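Putative glucoamylase (Bacteroides caccae ATCC 43185, PDB 4QT9) is a putative glucoamylase with an alpha/alpha toroid fold, and so probably hydrolyses glycosidic bonds in starch-like or related glucans. Local coordinates at residues 165-168 with 169-172; 140-143 with 144-148. All blocks are in the same frame, centred on the assembly; numbering follows the deposited sequence.

Contact 1 (165-168 with 169-172); sequences RIDR and LWRE
D167 and R171, one helical turn apart on helix 157-172, form a salt bridge in which R171 NE donates to D167 OD2 over 2.8 Å at an N-H...O angle of 150°. The carboxylate oxygen lies near the guanidinium plane, at its edge, and is met on its syn side, although the nitrogen stands 33° out of the carboxylate plane. D167 reaches forward because its CG is turned anti to the backbone N (chi1 -166°), while R171 runs extended from CG to NE. The other oxygen, D167 OD1, accepts from a water at 2.6 Å that also makes a weak, longer bond with R171 NH2. OD1 further sits 3.5 Å from W170 CD1, in the plane of the indole at its edge.

Beneath this polar surface the helix is closely packed. I166, L169 and W170 are buried, and W170 N donates a nearly straight 3.0 Å bond to I166 O. I166 leans on V148 and V99, L169 on L102, and W170 on L146 and L214; the indole NE1 is bonded to D419. R165 turns to helix 88-104, where its guanidinium makes salt bridges with E96 and E103.

Against this buried face stand both bridges between the segments, and the second is the looser. In it R168 NE and NH2 both make weak hydrogen bonds to E172 OE2, each at 2.9 Å, with the guanidinium and carboxylate planes almost perpendicular. E172 has two conformers, so this pairing need not be permanent; in one of them OE1 is held by R107. Two i to i+4 salt bridges of opposite order, acid first in D167-R171 and arginine first in R168-E172, thus offset charge along the outer side of the helix, and the neighbouring guanidinium would be expected to favour ionised D167.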
loop_
_atom_site.group_PDB
_atom_site.type_symbol
_atom_site.label_atom_id
_atom_site.label_comp_id
_atom_site.label_asym_id
_atom_site.label_seq_id
_atom_site.Cartn_x
_atom_site.Cartn_y
_atom_site.Cartn_z
ATOM N N ARG A 165 -3.798 9.949 -20.911
ATOM C CA ARG A 165 -2.720 10.658 -20.223
ATOM C C ARG A 165 -2.071 9.740 -19.170
ATOM O O ARG A 165 -0.847 9.756 -18.994
ATOM C CB ARG A 165 -3.265 11.963 -19.599
ATOM C CG ARG A 165 -3.452 13.038 -20.665
ATOM C CD ARG A 165 -4.198 14.202 -20.118
ATOM N NE ARG A 165 -3.411 14.973 -19.157
ATOM C CZ ARG A 165 -3.931 15.863 -18.318
ATOM N NH1 ARG A 165 -5.233 16.097 -18.312
ATOM N NH2 ARG A 165 -3.146 16.543 -17.496
ATOM N N ILE A 166 -2.880 8.896 -18.516
ATOM C CA ILE A 166 -2.393 7.945 -17.525
ATOM C C ILE A 166 -1.528 6.863 -18.224
ATOM O O ILE A 166 -0.441 6.508 -17.718
ATOM C CB ILE A 166 -3.568 7.326 -16.722
ATOM C CG1 ILE A 166 -4.113 8.340 -15.697
ATOM C CG2 ILE A 166 -3.117 6.032 -16.007
ATOM C CD1 ILE A 166 -5.547 8.126 -15.239
ATOM N N ASP A 167 -2.014 6.337 -19.364
ATOM C CA ASP A 167 -1.269 5.316 -20.118
ATOM C C ASP A 167 0.094 5.850 -20.555
ATOM O O ASP A 167 1.050 5.103 -20.518
ATOM C CB ASP A 167 -2.058 4.792 -21.326
ATOM C CG ASP A 167 -1.457 3.504 -21.920
ATOM O OD1 ASP A 167 -1.408 2.486 -21.211
ATOM O OD2 ASP A 167 -1.052 3.524 -23.085
ATOM N N ARG A 168 0.191 7.142 -20.910
ATOM C CA ARG A 168 1.472 7.755 -21.271
ATOM C C ARG A 168 2.447 7.739 -20.066
ATOM O O ARG A 168 3.615 7.407 -20.265
ATOM C CB ARG A 168 1.296 9.186 -21.804
ATOM C CG ARG A 168 2.551 9.685 -22.522
ATOM C CD ARG A 168 2.599 11.197 -22.657
ATOM N NE ARG A 168 3.956 11.722 -22.480
ATOM C CZ ARG A 168 4.582 12.512 -23.348
ATOM N NH1 ARG A 168 3.979 12.889 -24.471
ATOM N NH2 ARG A 168 5.815 12.937 -23.100
ATOM N N LEU A 169 1.965 8.068 -18.824
ATOM C CA LEU A 169 2.805 8.058 -17.636
ATOM C C LEU A 169 3.284 6.657 -17.336
ATOM O O LEU A 169 4.428 6.511 -16.933
ATOM C CB LEU A 169 2.070 8.622 -16.389
ATOM C CG LEU A 169 1.656 10.123 -16.442
ATOM C CD1 LEU A 169 0.648 10.450 -15.340
ATOM C CD2 LEU A 169 2.861 11.050 -16.361
ATOM N N TRP A 170 2.382 5.649 -17.457
ATOM C CA TRP A 170 2.638 4.219 -17.258
ATOM C C TRP A 170 3.705 3.777 -18.289
ATOM O O TRP A 170 4.701 3.162 -17.902
ATOM C CB TRP A 170 1.308 3.406 -17.392
ATOM C CG TRP A 170 1.409 1.931 -17.747
ATOM C CD1 TRP A 170 0.866 1.318 -18.843
ATOM C CD2 TRP A 170 2.066 0.887 -16.987
ATOM N NE1 TRP A 170 1.129 -0.038 -18.811
ATOM C CE2 TRP A 170 1.856 -0.329 -17.674
ATOM C CE3 TRP A 170 2.829 0.872 -15.809
ATOM C CZ2 TRP A 170 2.324 -1.562 -17.186
ATOM C CZ3 TRP A 170 3.322 -0.349 -15.338
ATOM C CH2 TRP A 170 3.080 -1.546 -16.032
ATOM N N ARG A 171 3.541 4.155 -19.572
ATOM C CA ARG A 171 4.507 3.770 -20.628
ATOM C C ARG A 171 5.888 4.434 -20.456
ATOM O O ARG A 171 6.882 3.923 -20.990
ATOM C CB ARG A 171 3.965 4.072 -22.022
ATOM C CG ARG A 171 2.881 3.109 -22.416
ATOM C CD ARG A 171 2.240 3.477 -23.729
ATOM N NE ARG A 171 1.318 2.418 -24.109
ATOM C CZ ARG A 171 1.648 1.370 -24.857
ATOM N NH1 ARG A 171 2.868 1.269 -25.371
ATOM N NH2 ARG A 171 0.758 0.422 -25.108
ATOM N N GLU A 172 5.952 5.545 -19.692
ATOM C CA GLU A 172 7.194 6.279 -19.481
ATOM C C GLU A 172 8.042 5.685 -18.341
ATOM O O GLU A 172 9.242 5.970 -18.274
ATOM C CB GLU A 172 6.908 7.765 -19.238
ATOM C CG GLU A 172 6.655 8.513 -20.535
ATOM C CD GLU A 172 6.232 9.968 -20.421
ATOM O OE1 GLU A 172 5.647 10.356 -19.381
ATOM O OE2 GLU A 172 6.457 10.713 -21.402
HETATM O O HOH W 1 -1.075 0.159 -22.376
#

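Contact 2 (140-143 with 144-148)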
loop_
_atom_site.group_PDB
_atom_site.type_symbol
_atom_site.label_atom_id
_atom_site.label_comp_id
_atom_site.label_asym_id
_atom_site.label_seq_id
_atom_site.Cartn_x
_atom_site.Cartn_y
_atom_site.Cartn_z
ATOM N N PHE A 140 3.555 1.162 -6.320
ATOM C CA PHE A 140 2.337 1.444 -5.547
ATOM C C PHE A 140 1.535 2.579 -6.200
ATOM O O PHE A 140 0.324 2.495 -6.263
ATOM C CB PHE A 140 2.654 1.759 -4.071
ATOM C CG PHE A 140 3.261 0.575 -3.334
ATOM C CD1 PHE A 140 2.807 -0.718 -3.566
ATOM C CD2 PHE A 140 4.296 0.757 -2.430
ATOM C CE1 PHE A 140 3.390 -1.807 -2.925
ATOM C CE2 PHE A 140 4.866 -0.338 -1.764
ATOM C CZ PHE A 140 4.421 -1.615 -2.025
ATOM N N LEU A 141 2.184 3.567 -6.755
ATOM C CA LEU A 141 1.469 4.631 -7.485
ATOM C C LEU A 141 0.854 4.075 -8.770
ATOM O O LEU A 141 -0.309 4.386 -9.086
ATOM C CB LEU A 141 2.423 5.800 -7.794
ATOM C CG LEU A 141 1.882 7.010 -8.586
ATOM C CD1 LEU A 141 0.717 7.746 -7.852
ATOM C CD2 LEU A 141 2.975 8.018 -8.800
HETATM N N MSE A 142 1.637 3.263 -9.523
HETATM C CA MSE A 142 1.169 2.724 -10.806
HETATM C C MSE A 142 0.035 1.726 -10.602
HETATM O O MSE A 142 -0.888 1.725 -11.403
HETATM C CB MSE A 142 2.315 2.088 -11.606
HETATM C CG MSE A 142 3.263 3.104 -12.200
HETATM SE SE MSE A 142 2.383 4.269 -13.470
HETATM C CE MSE A 142 0.861 3.202 -14.080
ATOM N N GLN A 143 0.057 0.935 -9.515
ATOM C CA GLN A 143 -1.039 0.008 -9.209
ATOM C C GLN A 143 -2.390 0.809 -9.113
ATOM O O GLN A 143 -3.411 0.389 -9.672
ATOM C CB GLN A 143 -0.740 -0.767 -7.910
ATOM C CG GLN A 143 -1.857 -1.713 -7.458
ATOM C CD GLN A 143 -1.530 -2.545 -6.238
ATOM O OE1 GLN A 143 -1.856 -3.741 -6.183
ATOM N NE2 GLN A 143 -0.925 -1.938 -5.214
ATOM N N GLY A 144 -2.342 1.978 -8.482
ATOM C CA GLY A 144 -3.483 2.874 -8.381
ATOM C C GLY A 144 -3.870 3.501 -9.709
ATOM O O GLY A 144 -5.050 3.511 -10.070
ATOM N N LEU A 145 -2.884 4.022 -10.443
ATOM C CA LEU A 145 -3.148 4.679 -11.732
ATOM C C LEU A 145 -3.730 3.700 -12.783
ATOM O O LEU A 145 -4.653 4.069 -13.504
ATOM C CB LEU A 145 -1.888 5.358 -12.267
ATOM C CG LEU A 145 -1.448 6.643 -11.561
ATOM C CD1 LEU A 145 -0.067 7.068 -12.059
ATOM C CD2 LEU A 145 -2.447 7.800 -11.784
ATOM N N LEU A 146 -3.261 2.438 -12.805
ATOM C CA LEU A 146 -3.799 1.470 -13.771
ATOM C C LEU A 146 -5.269 1.147 -13.459
ATOM O O LEU A 146 -6.036 0.898 -14.382
ATOM C CB LEU A 146 -2.942 0.201 -13.844
ATOM C CG LEU A 146 -1.546 0.400 -14.495
ATOM C CD1 LEU A 146 -0.793 -0.904 -14.602
ATOM C CD2 LEU A 146 -1.637 1.027 -15.909
ATOM N N ALA A 147 -5.652 1.179 -12.173
ATOM C CA ALA A 147 -7.036 1.007 -11.734
ATOM C C ALA A 147 -7.926 2.181 -12.260
ATOM O O ALA A 147 -9.005 1.933 -12.799
ATOM C CB ALA A 147 -7.098 0.933 -10.210
ATOM N N VAL A 148 -7.459 3.440 -12.139
ATOM C CA VAL A 148 -8.191 4.631 -12.643
ATOM C C VAL A 148 -8.272 4.547 -14.171
ATOM O O VAL A 148 -9.308 4.860 -14.769
ATOM C CB VAL A 148 -7.558 5.981 -12.178
ATOM C CG1 VAL A 148 -8.236 7.193 -12.841
ATOM C CG2 VAL A 148 -7.597 6.110 -10.663
#
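The methyl CE of selenomethionine M142 rests against the branch of L146, 3.7 Å from CG and 3.8 Å from CD2. Its chain bends at chi2 (-62°) and again at chi3 (-25°), a nearly eclipsed turn that folds CE forward along the helix axis to the next turn. The same methyl lies 3.9 Å from L145 CB, while SE meets L145 CD1 at 4.0 Å, so M142 straddles two successive leucines. L145 CD1 also touches CG of L141, one turn back, the two side chains meeting at a slant. Under this apolar layer run ordinary helical bonds: L145 N donates to L141 O at 2.9 Å and L146 N to M142 O at 2.8 Å.

These turns belong to helix 135-152 of an alpha/alpha toroid, and the family falls in the six-hairpin clan, built of helical hairpins arranged round a ring. Here the apolar faces are met by the next helix in the chain, 157-172: W170 covers M142 and L146, and I166 covers L145. Replacing L146 with an alanine would probably strip the M142 methyl of the leucine branch it rests against and open a gap facing W170 and L214.

Further round the helix, L141 is backed by I74 of helix 67-83 and by Y112. Q143, extended beyond CG, sends its amide out of the contact, where OE1 accepts from G270 N and NE2 donates to Y266 O. Y266 also sets its ring edge-to-face with F140, which meets F72 as well.

Contacts 1 and 2 lie on consecutive helices, 157-172 and 135-152, with centres about 11 Å apart on the same side of the chain's centre. They meet directly: W170 CG lies 3.7 Å from L146 CD2, and I166 lies against the backbone oxygen of L145 and the side chain of V148. Contact 2 is wholly buried, nearer the middle of the fold, and its side chains meet one another through hydrocarbon and selenium alone. Contact 1, farther out, is two-faced, giving its apolar residues to this shared interface and its charged ones to salt bridges on the outer side. Both follow the same helical spacing; what changes with depth is the chemistry filling it.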